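Local coordinates for protein D-threo-3-hydroxyaspartate dehydratase (Delftia, PDB 3WQC) that uses pyridoxal 5'-phosphate to deaminate D-threo-3-hydroxyaspartate to oxaloacetate and ammonia, and also acts on L-threo- and L-erythro-3-hydroxyaspartate and D-serine, at residues 186-195 with 253-261; 246-254 with 263-271. All coordinates share one frame; numbering follows the deposited sequence.

In the fold
Read from the N terminus, the chain first lays down strand 22-26, which pairs with strand 268-278 in the mixed beta sheet, and then runs through an alanine-racemase-like barrel, where residues 186-195 follow strand 175-180 and lead into helix 192-215. After 57 more residues it returns as helix 253-258, and contact 1 closes that long loop. Contact 2 closes a much shorter one: residues 246-254 meet 263-271, with only eight residues between them. The two contacts cross, since their segments alternate along the chain, and they share Leu253 and Val254. Contact 1 ties the helix to a barrel loop beside the cofactor phosphate, whereas contact 2 joins the phosphate-binding turn to strand 268-278.

Contact 1 (186-195 with 253-261); sequences SYELDTPEAL and LVMRNIGVC. With PLP (pyridoxal-5'-phosphate), chain J.
Tyr187 lays its ring against helix 253-258 at the phosphate end of the cofactor pocket, in a barrel like that of the alanine racemase N-terminal domain. Its CG swings anti to the carbonyl carbon (chi1 -82°), which directs the phenol toward the phosphate, where OH donates a very short 2.5 Å hydrogen bond to PLP O2P, which lies at the ring edge, in plane. Over one face of the ring sits Ile258 CD1, 4.2 Å from Tyr187 CG. Met255 SD makes a Met-aromatic contact, oblique to the ring, while the position of the Met255 methyl is doubtful because it comes too close to the ring. Next in sequence, Leu189 turns its carbonyl rather than its side chain to the helix: its O lies 3.5 Å from Ile258 CG1. Asp190 then brings its backbone alongside the helix end, and its CA approaches Ile258 O at 3.3 Å in a CA-H...O contact. One water bridges this junction, donating to Asp190 O at 2.8 Å and to Asn257 O at 2.7 Å, giving both carbonyls a donor. Thr191 faces away and N-caps helix 192-215 through a weak bond from Ala194 N. From the first turn of that helix, Leu195 points back across, its side chain roughly at right angles to that of Ile258. Here helix 253-258 ends in a Schellman motif with Gly259 at C-prime, bringing Val260 in beside Ile258. Leu195 CD1 therefore touches both, 3.8 Å from Ile258 CG2 and 3.9 Å from Val260 CG1.

Contact 2 (246-254 with 263-271); sequences GVYVFFDLV and AEDVALSVL. With PLP (pyridoxal-5'-phosphate), chain J.
Phe250 and Ala267 are joined by the one hydrogen bond between these segments, and buried side chains pack around it. Ala267 N donates to Phe250 O at 2.7 Å, almost straight (170°) and in the carbonyl plane, while the CA-H of Val266 approaches the same oxygen. The two consecutive phenylalanines diverge. Phe250 crosses Leu268 obliquely, CB to CB at 4.0 Å, and Val249 CG1 lies over the centre of its ring; farther out the ring meets Tyr372 edge-to-face. Phe251, at a positive phi, instead lies alongside Asp265, both pointing the same way, with ring and carboxylate planes 51° apart. It is the ring edge that faces Asp265 O, with CD2 4.0 Å from that oxygen, while the carboxylate of Asp265 turns to Ala262 N. Val266 packs on the backbone that follows the Phe251 side chain, its two methyls side by side over it. CG1, trans to its own backbone N (chi1 176°), sits 3.8 Å from Phe251 O; CG2 lies 3.8 Å from Asp252 N. Replacing this valine by alanine removes both methyls and would probably open a gap over Phe251 O and Asp252 N, taking away the apolar cover these methyls give. Segment 246-254 begins at the cofactor, where Gly246 N donates to PLP O1P at 2.6 Å and Val247 N to O3P. A short link thus runs from the phosphate turn of the barrel to strand 268-278. Phe251 O, Asp252 N and Leu268 N are buried with no polar partner in the model, which suggests that apolar packing and the single short, straight backbone bond together carry the join.

Contact 1 (186-195 with 253-261)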
ATOM      1  N   SER B 186       9.633  16.855 -11.552  1.00 15.89           N
ATOM      2  CA  SER B 186       9.175  18.037 -10.790  1.00 15.74           C
ATOM      3  C   SER B 186       9.076  17.709  -9.267  1.00 17.48           C
ATOM      4  O   SER B 186       9.154  18.648  -8.422  1.00 17.90           O
ATOM      5  CB  SER B 186       7.839  18.539 -11.329  1.00 17.38           C
ATOM      6  OG  SER B 186       6.797  17.577 -11.021  1.00 17.95           O
ATOM      7  N   TYR B 187       8.974  16.428  -8.919  1.00 16.34           N
ATOM      8  CA  TYR B 187       8.795  16.061  -7.491  1.00 15.75           C
ATOM      9  C   TYR B 187      10.067  16.184  -6.735  1.00 17.87           C
ATOM     10  O   TYR B 187      10.053  16.132  -5.513  1.00 21.58           O
ATOM     11  CB  TYR B 187       8.296  14.632  -7.410  1.00 17.35           C
ATOM     12  CG  TYR B 187       6.784  14.529  -7.630  1.00 15.16           C
ATOM     13  CD1 TYR B 187       6.130  15.019  -8.792  1.00 17.92           C
ATOM     14  CD2 TYR B 187       5.981  13.886  -6.656  1.00 17.67           C
ATOM     15  CE1 TYR B 187       4.754  14.857  -8.985  1.00 16.11           C
ATOM     16  CE2 TYR B 187       4.599  13.761  -6.839  1.00 16.92           C
ATOM     17  CZ  TYR B 187       3.987  14.221  -7.983  1.00 16.16           C
ATOM     18  OH  TYR B 187       2.628  14.093  -8.115  1.00 18.16           O
ATOM     19  N   GLU B 188      11.194  16.391  -7.450  1.00 18.58           N
ATOM     20  CA  GLU B 188      12.487  16.593  -6.770  1.00 19.25           C
ATOM     21  C   GLU B 188      12.715  18.078  -6.476  1.00 19.85           C
ATOM     22  O   GLU B 188      13.752  18.396  -5.849  1.00 25.62           O
ATOM     23  CB  GLU B 188      13.617  16.036  -7.655  1.00 23.91           C
ATOM     24  CG  GLU B 188      13.603  14.484  -7.830  1.00 39.07           C
ATOM     25  CD  GLU B 188      14.173  14.074  -9.188  1.00 69.79           C
ATOM     26  OE1 GLU B 188      15.109  14.737  -9.730  1.00 62.98           O
ATOM     27  OE2 GLU B 188      13.647  13.098  -9.761  1.00 74.20           O
ATOM     28  N   LEU B 189      11.830  18.989  -6.887  1.00 17.56           N
ATOM     29  CA  LEU B 189      12.100  20.442  -6.803  1.00 18.71           C
ATOM     30  C   LEU B 189      11.330  21.019  -5.623  1.00 22.34           C
ATOM     31  O   LEU B 189      10.394  20.368  -5.094  1.00 22.35           O
ATOM     32  CB  LEU B 189      11.592  21.143  -8.095  1.00 19.38           C
ATOM     33  CG  LEU B 189      12.386  20.591  -9.333  1.00 21.34           C
ATOM     34  CD1 LEU B 189      11.895  21.256 -10.624  1.00 24.31           C
ATOM     35  CD2 LEU B 189      13.918  20.629  -9.177  1.00 23.22           C
ATOM     36  N   ASP B 190      11.663  22.253  -5.260  1.00 22.66           N
ATOM     37  CA  ASP B 190      11.037  22.905  -4.124  1.00 22.93           C
ATOM     38  C   ASP B 190      11.102  24.419  -4.118  1.00 23.37           C
ATOM     39  O   ASP B 190      10.915  25.035  -3.035  1.00 27.61           O
ATOM     40  CB  ASP B 190      11.518  22.308  -2.760  1.00 28.34           C
ATOM     41  CG  ASP B 190      12.991  22.548  -2.515  1.00 35.74           C
ATOM     42  OD1 ASP B 190      13.570  23.356  -3.251  1.00 35.67           O
ATOM     43  OD2 ASP B 190      13.542  22.097  -1.466  1.00 54.73           O
ATOM     44  N   THR B 191      11.330  25.011  -5.308  1.00 23.53           N
ATOM     45  CA  THR B 191      11.290  26.458  -5.470  1.00 23.58           C
ATOM     46  C   THR B 191      10.426  26.814  -6.640  1.00 23.87           C
ATOM     47  O   THR B 191      10.393  26.049  -7.609  1.00 24.98           O
ATOM     48  CB  THR B 191      12.687  27.063  -5.654  1.00 29.41           C
ATOM     49  OG1 THR B 191      13.295  26.512  -6.815  1.00 29.83           O
ATOM     50  CG2 THR B 191      13.613  26.782  -4.428  1.00 30.49           C
ATOM     51  N   PRO B 192       9.820  27.995  -6.605  1.00 27.54           N
ATOM     52  CA  PRO B 192       8.983  28.359  -7.746  1.00 28.70           C
ATOM     53  C   PRO B 192       9.816  28.563  -8.997  1.00 25.68           C
ATOM     54  O   PRO B 192       9.333  28.210 -10.122  1.00 24.38           O
ATOM     55  CB  PRO B 192       8.269  29.656  -7.301  1.00 28.48           C
ATOM     56  CG  PRO B 192       8.612  29.830  -5.876  1.00 40.45           C
ATOM     57  CD  PRO B 192       9.787  29.007  -5.521  1.00 29.19           C
ATOM     58  N   GLU B 193      11.023  29.099  -8.876  1.00 28.10           N
ATOM     59  CA  GLU B 193      11.878  29.349 -10.113  1.00 26.36           C
ATOM     60  C   GLU B 193      12.198  28.032 -10.811  1.00 26.29           C
ATOM     61  O   GLU B 193      11.981  27.940 -12.058  1.00 26.01           O
ATOM     62  CB  GLU B 193      13.192  30.046  -9.701  1.00 33.28           C
ATOM     63  CG  GLU B 193      12.919  31.418  -9.273  1.00 50.29           C
ATOM     64  CD  GLU B 193      12.926  31.494  -7.709  1.00 50.28           C
ATOM     65  OE1 GLU B 193      12.795  30.334  -6.954  1.00128.16           O
ATOM     66  OE2 GLU B 193      13.065  32.710  -7.200  1.00115.81           O
ATOM     67  N   ALA B 194      12.585  26.963 -10.052  1.00 22.36           N
ATOM     68  CA  ALA B 194      12.959  25.690 -10.671  1.00 22.90           C
ATOM     69  C   ALA B 194      11.737  25.027 -11.269  1.00 23.78           C
ATOM     70  O   ALA B 194      11.848  24.393 -12.328  1.00 21.72           O
ATOM     71  CB  ALA B 194      13.614  24.803  -9.649  1.00 25.02           C
ATOM     72  N   LEU B 195      10.577  25.148 -10.589  1.00 20.39           N
ATOM     73  CA  LEU B 195       9.346  24.505 -11.125  1.00 19.96           C
ATOM     74  C   LEU B 195       8.926  25.198 -12.430  1.00 19.40           C
ATOM     75  O   LEU B 195       8.437  24.567 -13.354  1.00 20.46           O
ATOM     76  CB  LEU B 195       8.206  24.589 -10.097  1.00 20.61           C
ATOM     77  CG  LEU B 195       8.345  23.640  -8.905  1.00 19.73           C
ATOM     78  CD1 LEU B 195       7.372  24.103  -7.812  1.00 22.81           C
ATOM     79  CD2 LEU B 195       8.034  22.212  -9.317  1.00 21.81           C
ATOM     80  N   LEU B 253       1.416  15.940   1.731  1.00 14.80           N
ATOM     81  CA  LEU B 253       2.545  16.648   2.316  1.00 15.62           C
ATOM     82  C   LEU B 253       3.768  16.736   1.394  1.00 16.11           C
ATOM     83  O   LEU B 253       4.540  17.697   1.457  1.00 16.15           O
ATOM     84  CB  LEU B 253       2.994  15.981   3.617  1.00 16.05           C
ATOM     85  CG  LEU B 253       1.866  16.070   4.716  1.00 16.53           C
ATOM     86  CD1 LEU B 253       2.271  15.107   5.842  1.00 19.33           C
ATOM     87  CD2 LEU B 253       1.762  17.517   5.210  1.00 20.98           C
ATOM     88  N   VAL B 254       3.915  15.762   0.485  1.00 14.61           N
ATOM     89  CA  VAL B 254       4.977  15.883  -0.558  1.00 15.29           C
ATOM     90  C   VAL B 254       4.672  17.150  -1.403  1.00 15.32           C
ATOM     91  O   VAL B 254       5.602  17.931  -1.649  1.00 17.23           O
ATOM     92  CB  VAL B 254       5.010  14.617  -1.431  1.00 14.34           C
ATOM     93  CG1 VAL B 254       5.718  14.873  -2.762  1.00 16.41           C
ATOM     94  CG2 VAL B 254       5.743  13.551  -0.627  1.00 15.33           C
ATOM     95  N   MET B 255       3.432  17.409  -1.787  1.00 15.96           N
ATOM     96  CA  MET B 255       3.070  18.623  -2.559  0.50 14.75           C
ATOM     97  C   MET B 255       3.283  19.870  -1.729  1.00 16.89           C
ATOM     98  O   MET B 255       3.749  20.912  -2.257  1.00 18.66           O
ATOM     99  CB  MET B 255       1.621  18.618  -3.070  0.50 15.19           C
ATOM    100  CG  MET B 255       1.378  17.570  -4.169  0.50 13.37           C
ATOM    101  SD  MET B 255       2.170  17.952  -5.748  0.50 14.12           S
ATOM    102  CE  MET B 255       3.261  16.572  -6.104  0.50 15.82           C
ATOM    103  N   ARG B 256       2.936  19.820  -0.447  1.00 16.92           N
ATOM    104  CA  ARG B 256       3.168  20.959   0.471  1.00 17.00           C
ATOM    105  C   ARG B 256       4.677  21.282   0.472  1.00 15.08           C
ATOM    106  O   ARG B 256       5.085  22.480   0.347  1.00 21.48           O
ATOM    107  CB  ARG B 256       2.712  20.577   1.888  1.00 18.92           C
ATOM    108  CG  ARG B 256       2.895  21.727   2.872  1.00 21.56           C
ATOM    109  CD  ARG B 256       4.277  21.613   3.546  1.00 21.25           C
ATOM    110  NE  ARG B 256       4.394  22.498   4.705  1.00 25.62           N
ATOM    111  CZ  ARG B 256       5.511  22.627   5.440  1.00 24.94           C
ATOM    112  NH1 ARG B 256       6.631  21.923   5.157  1.00 28.67           N
ATOM    113  NH2 ARG B 256       5.499  23.460   6.491  1.00 35.92           N
ATOM    114  N   ASN B 257       5.559  20.268   0.571  1.00 17.24           N
ATOM    115  CA  ASN B 257       6.973  20.494   0.593  1.00 18.79           C
ATOM    116  C   ASN B 257       7.539  20.993  -0.760  1.00 20.78           C
ATOM    117  O   ASN B 257       8.528  21.772  -0.779  1.00 22.89           O
ATOM    118  CB  ASN B 257       7.724  19.278   1.011  1.00 18.62           C
ATOM    119  CG  ASN B 257       7.671  19.054   2.512  1.00 19.47           C
ATOM    120  OD1 ASN B 257       7.470  20.027   3.275  1.00 21.97           O
ATOM    121  ND2 ASN B 257       7.986  17.824   2.956  1.00 18.68           N
ATOM    122  N   ILE B 258       6.921  20.565  -1.871  1.00 17.75           N
ATOM    123  CA  ILE B 258       7.338  21.056  -3.189  1.00 17.52           C
ATOM    124  C   ILE B 258       6.996  22.548  -3.261  1.00 19.93           C
ATOM    125  O   ILE B 258       7.721  23.313  -3.957  1.00 22.83           O
ATOM    126  CB  ILE B 258       6.620  20.250  -4.335  1.00 17.92           C
ATOM    127  CG1 ILE B 258       7.308  18.890  -4.396  1.00 18.67           C
ATOM    128  CG2 ILE B 258       6.802  20.964  -5.727  1.00 21.11           C
ATOM    129  CD1 ILE B 258       6.417  17.869  -5.151  1.00 18.92           C
ATOM    130  N   GLY B 259       5.923  22.961  -2.579  1.00 21.27           N
ATOM    131  CA  GLY B 259       5.567  24.381  -2.427  1.00 23.63           C
ATOM    132  C   GLY B 259       4.364  24.794  -3.212  1.00 21.54           C
ATOM    133  O   GLY B 259       4.146  25.996  -3.374  1.00 30.99           O
ATOM    134  N   VAL B 260       3.600  23.834  -3.728  1.00 19.54           N
ATOM    135  CA  VAL B 260       2.454  24.142  -4.594  1.00 19.80           C
ATOM    136  C   VAL B 260       1.141  24.100  -3.812  1.00 19.33           C
ATOM    137  O   VAL B 260       0.072  24.421  -4.384  1.00 23.95           O
ATOM    138  CB  VAL B 260       2.427  23.266  -5.840  1.00 21.61           C
ATOM    139  CG1 VAL B 260       3.731  23.539  -6.684  1.00 26.81           C
ATOM    140  CG2 VAL B 260       2.277  21.787  -5.468  1.00 25.00           C
ATOM    141  N   CYS B 261       1.186  23.807  -2.489  1.00 20.89           N
ATOM    142  CA  CYS B 261      -0.034  23.952  -1.702  1.00 21.68           C
ATOM    143  C   CYS B 261       0.463  24.164  -0.251  1.00 21.70           C
ATOM    144  O   CYS B 261       1.656  24.009   0.069  1.00 23.48           O
ATOM    145  CB  CYS B 261      -0.932  22.682  -1.768  1.00 20.92           C
ATOM    146  SG  CYS B 261      -0.229  21.230  -1.006  1.00 22.16           S
TER
HETATM  147  N1  PLP J 402       0.560  11.952 -16.358  1.00 12.46           N
HETATM  148  C2  PLP J 402       1.060  10.715 -16.167  1.00 11.46           C
HETATM  149  C2A PLP J 402       1.564   9.896 -17.334  1.00 13.68           C
HETATM  150  C3  PLP J 402       1.090  10.177 -14.828  1.00 12.81           C
HETATM  151  O3  PLP J 402       1.558   8.951 -14.647  1.00 15.43           O
HETATM  152  C4  PLP J 402       0.606  11.007 -13.755  1.00 13.72           C
HETATM  153  C4A PLP J 402       0.595  10.469 -12.435  1.00 21.05           C
HETATM  154  C5  PLP J 402       0.095  12.304 -14.056  1.00 12.50           C
HETATM  155  C6  PLP J 402       0.161  12.767 -15.378  1.00 12.80           C
HETATM  156  C5A PLP J 402      -0.418  13.214 -12.967  1.00 16.46           C
HETATM  157  O4P PLP J 402       0.737  13.634 -12.104  1.00 15.07           O
HETATM  158  P   PLP J 402       0.381  14.261 -10.674  1.00 13.99           P
HETATM  159  O1P PLP J 402      -0.663  15.267 -10.984  1.00 17.22           O
HETATM  160  O2P PLP J 402       1.669  14.878 -10.252  1.00 15.05           O
HETATM  161  O3P PLP J 402      -0.156  13.208  -9.793  1.00 19.34           O
HETATM  162  O   HOH W   1      11.293  20.121   0.109  1.00 25.98           O
HETATM  163  O   HOH W   2       9.103  24.438  -1.021  1.00 34.39           O

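Contact 2 (246-254 with 263-271)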
ATOM      1  N   GLY B 246      -3.242  14.985 -11.453  1.00 13.78           N
ATOM      2  CA  GLY B 246      -4.119  14.073 -10.646  1.00 15.44           C
ATOM      3  C   GLY B 246      -4.042  14.360  -9.156  1.00 12.88           C
ATOM      4  O   GLY B 246      -5.111  14.414  -8.517  1.00 14.50           O
ATOM      5  N   VAL B 247      -2.851  14.428  -8.557  1.00 12.25           N
ATOM      6  CA  VAL B 247      -2.773  14.421  -7.067  1.00 12.46           C
ATOM      7  C   VAL B 247      -3.383  15.708  -6.547  1.00 13.81           C
ATOM      8  O   VAL B 247      -3.826  15.721  -5.384  1.00 14.36           O
ATOM      9  CB  VAL B 247      -1.344  14.215  -6.544  1.00 13.20           C
ATOM     10  CG1 VAL B 247      -0.414  15.432  -6.835  1.00 14.94           C
ATOM     11  CG2 VAL B 247      -1.387  13.815  -5.066  1.00 15.31           C
ATOM     12  N   TYR B 248      -3.408  16.780  -7.338  1.00 13.76           N
ATOM     13  CA  TYR B 248      -3.969  18.073  -6.883  1.00 13.73           C
ATOM     14  C   TYR B 248      -5.374  17.936  -6.298  1.00 13.72           C
ATOM     15  O   TYR B 248      -5.798  18.830  -5.543  1.00 17.32           O
ATOM     16  CB  TYR B 248      -3.993  19.081  -8.078  1.00 14.24           C
ATOM     17  CG  TYR B 248      -5.203  18.818  -8.954  1.00 14.88           C
ATOM     18  CD1 TYR B 248      -5.209  17.831  -9.961  1.00 13.98           C
ATOM     19  CD2 TYR B 248      -6.412  19.561  -8.779  1.00 14.61           C
ATOM     20  CE1 TYR B 248      -6.338  17.548 -10.712  1.00 16.06           C
ATOM     21  CE2 TYR B 248      -7.536  19.251  -9.494  1.00 16.59           C
ATOM     22  CZ  TYR B 248      -7.514  18.317 -10.500  1.00 12.52           C
ATOM     23  OH  TYR B 248      -8.630  18.042 -11.250  1.00 16.34           O
ATOM     24  N   VAL B 249      -6.168  16.967  -6.705  1.00 14.19           N
ATOM     25  CA  VAL B 249      -7.531  16.878  -6.255  1.00 14.92           C
ATOM     26  C   VAL B 249      -7.566  16.841  -4.722  1.00 14.12           C
ATOM     27  O   VAL B 249      -8.499  17.467  -4.090  1.00 16.07           O
ATOM     28  CB  VAL B 249      -8.310  15.702  -6.948  1.00 15.14           C
ATOM     29  CG1 VAL B 249      -7.805  14.297  -6.509  1.00 15.39           C
ATOM     30  CG2 VAL B 249      -9.832  15.794  -6.705  1.00 18.13           C
ATOM     31  N   PHE B 250      -6.579  16.139  -4.135  1.00 14.86           N
ATOM     32  CA  PHE B 250      -6.456  16.117  -2.668  1.00 13.13           C
ATOM     33  C   PHE B 250      -5.285  16.870  -2.110  1.00 15.16           C
ATOM     34  O   PHE B 250      -5.325  17.329  -0.938  1.00 17.20           O
ATOM     35  CB  PHE B 250      -6.370  14.640  -2.143  1.00 14.49           C
ATOM     36  CG  PHE B 250      -7.550  13.780  -2.579  1.00 13.86           C
ATOM     37  CD1 PHE B 250      -8.897  14.292  -2.647  1.00 14.44           C
ATOM     38  CD2 PHE B 250      -7.333  12.425  -2.846  1.00 14.74           C
ATOM     39  CE1 PHE B 250      -9.981  13.450  -3.009  1.00 15.39           C
ATOM     40  CE2 PHE B 250      -8.419  11.592  -3.171  1.00 16.18           C
ATOM     41  CZ  PHE B 250      -9.719  12.098  -3.285  1.00 14.37           C
ATOM     42  N   PHE B 251      -4.166  16.939  -2.846  1.00 15.09           N
ATOM     43  CA  PHE B 251      -2.879  17.321  -2.333  1.00 13.24           C
ATOM     44  C   PHE B 251      -2.393  16.396  -1.200  1.00 15.14           C
ATOM     45  O   PHE B 251      -3.112  15.437  -0.844  1.00 15.41           O
ATOM     46  CB  PHE B 251      -2.783  18.846  -1.914  1.00 15.72           C
ATOM     47  CG  PHE B 251      -2.856  19.780  -3.098  1.00 15.20           C
ATOM     48  CD1 PHE B 251      -1.824  19.749  -4.063  1.00 16.90           C
ATOM     49  CD2 PHE B 251      -3.893  20.707  -3.220  1.00 18.03           C
ATOM     50  CE1 PHE B 251      -1.803  20.695  -5.116  1.00 17.44           C
ATOM     51  CE2 PHE B 251      -3.896  21.636  -4.299  1.00 18.32           C
ATOM     52  CZ  PHE B 251      -2.836  21.617  -5.216  1.00 18.43           C
ATOM     53  N   ASP B 252      -1.191  16.659  -0.709  1.00 15.63           N
ATOM     54  CA  ASP B 252      -0.542  15.847   0.298  1.00 13.93           C
ATOM     55  C   ASP B 252       0.678  16.547   0.792  1.00 14.66           C
ATOM     56  O   ASP B 252       0.943  17.721   0.373  1.00 16.29           O
ATOM     57  CB  ASP B 252      -0.282  14.406  -0.218  1.00 15.97           C
ATOM     58  CG  ASP B 252       0.647  14.381  -1.443  1.00 16.19           C
ATOM     59  OD1 ASP B 252       1.492  15.321  -1.539  1.00 17.25           O
ATOM     60  OD2 ASP B 252       0.542  13.459  -2.286  1.00 14.88           O
ATOM     61  N   LEU B 253       1.416  15.940   1.731  1.00 14.80           N
ATOM     62  CA  LEU B 253       2.545  16.648   2.316  1.00 15.62           C
ATOM     63  C   LEU B 253       3.768  16.736   1.394  1.00 16.11           C
ATOM     64  O   LEU B 253       4.540  17.697   1.457  1.00 16.15           O
ATOM     65  CB  LEU B 253       2.994  15.981   3.617  1.00 16.05           C
ATOM     66  CG  LEU B 253       1.866  16.070   4.716  1.00 16.53           C
ATOM     67  CD1 LEU B 253       2.271  15.107   5.842  1.00 19.33           C
ATOM     68  CD2 LEU B 253       1.762  17.517   5.210  1.00 20.98           C
ATOM     69  N   VAL B 254       3.915  15.762   0.485  1.00 14.61           N
ATOM     70  CA  VAL B 254       4.977  15.883  -0.558  1.00 15.29           C
ATOM     71  C   VAL B 254       4.672  17.150  -1.403  1.00 15.32           C
ATOM     72  O   VAL B 254       5.602  17.931  -1.649  1.00 17.23           O
ATOM     73  CB  VAL B 254       5.010  14.617  -1.431  1.00 14.34           C
ATOM     74  CG1 VAL B 254       5.718  14.873  -2.762  1.00 16.41           C
ATOM     75  CG2 VAL B 254       5.743  13.551  -0.627  1.00 15.33           C
ATOM     76  N   ALA B 263      -0.436  22.891   3.956  1.00 22.83           N
ATOM     77  CA  ALA B 263      -1.044  21.746   4.631  1.00 24.48           C
ATOM     78  C   ALA B 263      -2.596  21.912   4.761  1.00 23.06           C
ATOM     79  O   ALA B 263      -3.334  20.925   4.640  1.00 25.63           O
ATOM     80  CB  ALA B 263      -0.376  21.539   5.994  1.00 27.12           C
ATOM     81  N   GLU B 264      -3.090  23.165   4.905  1.00 27.33           N
ATOM     82  CA  GLU B 264      -4.508  23.438   4.964  1.00 26.88           C
ATOM     83  C   GLU B 264      -5.228  23.177   3.655  1.00 28.37           C
ATOM     84  O   GLU B 264      -6.491  23.186   3.674  1.00 29.39           O
ATOM     85  CB  GLU B 264      -4.849  24.905   5.399  1.00 35.70           C
ATOM     86  CG  GLU B 264      -4.189  25.458   6.628  1.00 51.16           C
ATOM     87  CD  GLU B 264      -2.895  26.196   6.268  1.00 69.79           C
ATOM     88  OE1 GLU B 264      -2.932  27.458   6.118  1.00164.66           O
ATOM     89  OE2 GLU B 264      -1.848  25.498   6.123  1.00 36.75           O
ATOM     90  N   ASP B 265      -4.489  22.937   2.531  1.00 24.14           N
ATOM     91  CA  ASP B 265      -5.177  22.540   1.281  1.00 24.51           C
ATOM     92  C   ASP B 265      -5.314  21.026   1.149  1.00 18.07           C
ATOM     93  O   ASP B 265      -6.013  20.603   0.188  1.00 20.56           O
ATOM     94  CB  ASP B 265      -4.407  23.081   0.028  1.00 23.89           C
ATOM     95  CG  ASP B 265      -4.158  24.584   0.126  1.00 32.03           C
ATOM     96  OD1 ASP B 265      -5.048  25.295   0.668  1.00 39.88           O
ATOM     97  OD2 ASP B 265      -3.074  25.105  -0.240  1.00 30.19           O
ATOM     98  N   VAL B 266      -4.769  20.230   2.076  1.00 20.37           N
ATOM     99  CA  VAL B 266      -4.749  18.774   1.919  1.00 16.77           C
ATOM    100  C   VAL B 266      -6.131  18.265   2.310  1.00 15.46           C
ATOM    101  O   VAL B 266      -6.580  18.476   3.463  1.00 20.37           O
ATOM    102  CB  VAL B 266      -3.622  18.160   2.771  1.00 16.20           C
ATOM    103  CG1 VAL B 266      -3.622  16.623   2.711  1.00 19.07           C
ATOM    104  CG2 VAL B 266      -2.245  18.651   2.319  1.00 19.94           C
ATOM    105  N   ALA B 267      -6.833  17.688   1.330  1.00 15.61           N
ATOM    106  CA  ALA B 267      -8.232  17.276   1.483  1.00 15.45           C
ATOM    107  C   ALA B 267      -8.368  15.856   2.021  1.00 16.09           C
ATOM    108  O   ALA B 267      -9.450  15.461   2.369  1.00 18.24           O
ATOM    109  CB  ALA B 267      -9.001  17.533   0.164  1.00 17.14           C
ATOM    110  N   LEU B 268      -7.315  15.056   1.977  1.00 15.52           N
ATOM    111  CA  LEU B 268      -7.420  13.635   2.382  1.00 14.66           C
ATOM    112  C   LEU B 268      -6.664  13.502   3.724  1.00 14.01           C
ATOM    113  O   LEU B 268      -5.511  13.992   3.880  1.00 15.44           O
ATOM    114  CB  LEU B 268      -6.686  12.758   1.346  1.00 14.74           C
ATOM    115  CG  LEU B 268      -6.640  11.260   1.662  1.00 14.10           C
ATOM    116  CD1 LEU B 268      -8.066  10.670   1.778  1.00 17.44           C
ATOM    117  CD2 LEU B 268      -5.752  10.544   0.615  1.00 15.08           C
ATOM    118  N   SER B 269      -7.319  12.879   4.708  1.00 15.47           N
ATOM    119  CA  SER B 269      -6.647  12.596   5.948  1.00 15.47           C
ATOM    120  C   SER B 269      -7.103  11.192   6.396  1.00 13.88           C
ATOM    121  O   SER B 269      -8.171  10.707   5.935  1.00 16.40           O
ATOM    122  CB  SER B 269      -6.963  13.643   7.090  1.00 16.62           C
ATOM    123  OG  SER B 269      -8.356  13.648   7.375  1.00 17.64           O
ATOM    124  N   VAL B 270      -6.338  10.577   7.285  1.00 14.93           N
ATOM    125  CA  VAL B 270      -6.716   9.230   7.772  1.00 14.00           C
ATOM    126  C   VAL B 270      -7.165   9.454   9.228  1.00 13.52           C
ATOM    127  O   VAL B 270      -6.370   9.868  10.095  1.00 14.72           O
ATOM    128  CB  VAL B 270      -5.562   8.242   7.703  1.00 13.02           C
ATOM    129  CG1 VAL B 270      -5.885   6.932   8.411  1.00 14.45           C
ATOM    130  CG2 VAL B 270      -5.186   8.020   6.216  1.00 15.45           C
ATOM    131  N   LEU B 271      -8.382   9.084   9.502  1.00 13.74           N
ATOM    132  CA  LEU B 271      -8.972   9.129  10.859  1.00 14.48           C
ATOM    133  C   LEU B 271      -8.406   7.954  11.642  1.00 15.95           C
ATOM    134  O   LEU B 271      -8.423   6.847  11.134  1.00 16.04           O
ATOM    135  CB  LEU B 271     -10.497   8.980  10.691  1.00 16.04           C
ATOM    136  CG  LEU B 271     -11.337   9.183  12.003  1.00 15.42           C
ATOM    137  CD1 LEU B 271     -11.258  10.643  12.477  1.00 19.44           C
ATOM    138  CD2 LEU B 271     -12.771   8.740  11.686  1.00 19.65           C
TER
HETATM  139  N1  PLP J 402       0.560  11.952 -16.358  1.00 12.46           N
HETATM  140  C2  PLP J 402       1.060  10.715 -16.167  1.00 11.46           C
HETATM  141  C2A PLP J 402       1.564   9.896 -17.334  1.00 13.68           C
HETATM  142  C3  PLP J 402       1.090  10.177 -14.828  1.00 12.81           C
HETATM  143  O3  PLP J 402       1.558   8.951 -14.647  1.00 15.43           O
HETATM  144  C4  PLP J 402       0.606  11.007 -13.755  1.00 13.72           C
HETATM  145  C4A PLP J 402       0.595  10.469 -12.435  1.00 21.05           C
HETATM  146  C5  PLP J 402       0.095  12.304 -14.056  1.00 12.50           C
HETATM  147  C6  PLP J 402       0.161  12.767 -15.378  1.00 12.80           C
HETATM  148  C5A PLP J 402      -0.418  13.214 -12.967  1.00 16.46           C
HETATM  149  O4P PLP J 402       0.737  13.634 -12.104  1.00 15.07           O
HETATM  150  P   PLP J 402       0.381  14.261 -10.674  1.00 13.99           P
HETATM  151  O1P PLP J 402      -0.663  15.267 -10.984  1.00 17.22           O
HETATM  152  O2P PLP J 402       1.669  14.878 -10.252  1.00 15.05           O
HETATM  153  O3P PLP J 402      -0.156  13.208  -9.793  1.00 19.34           O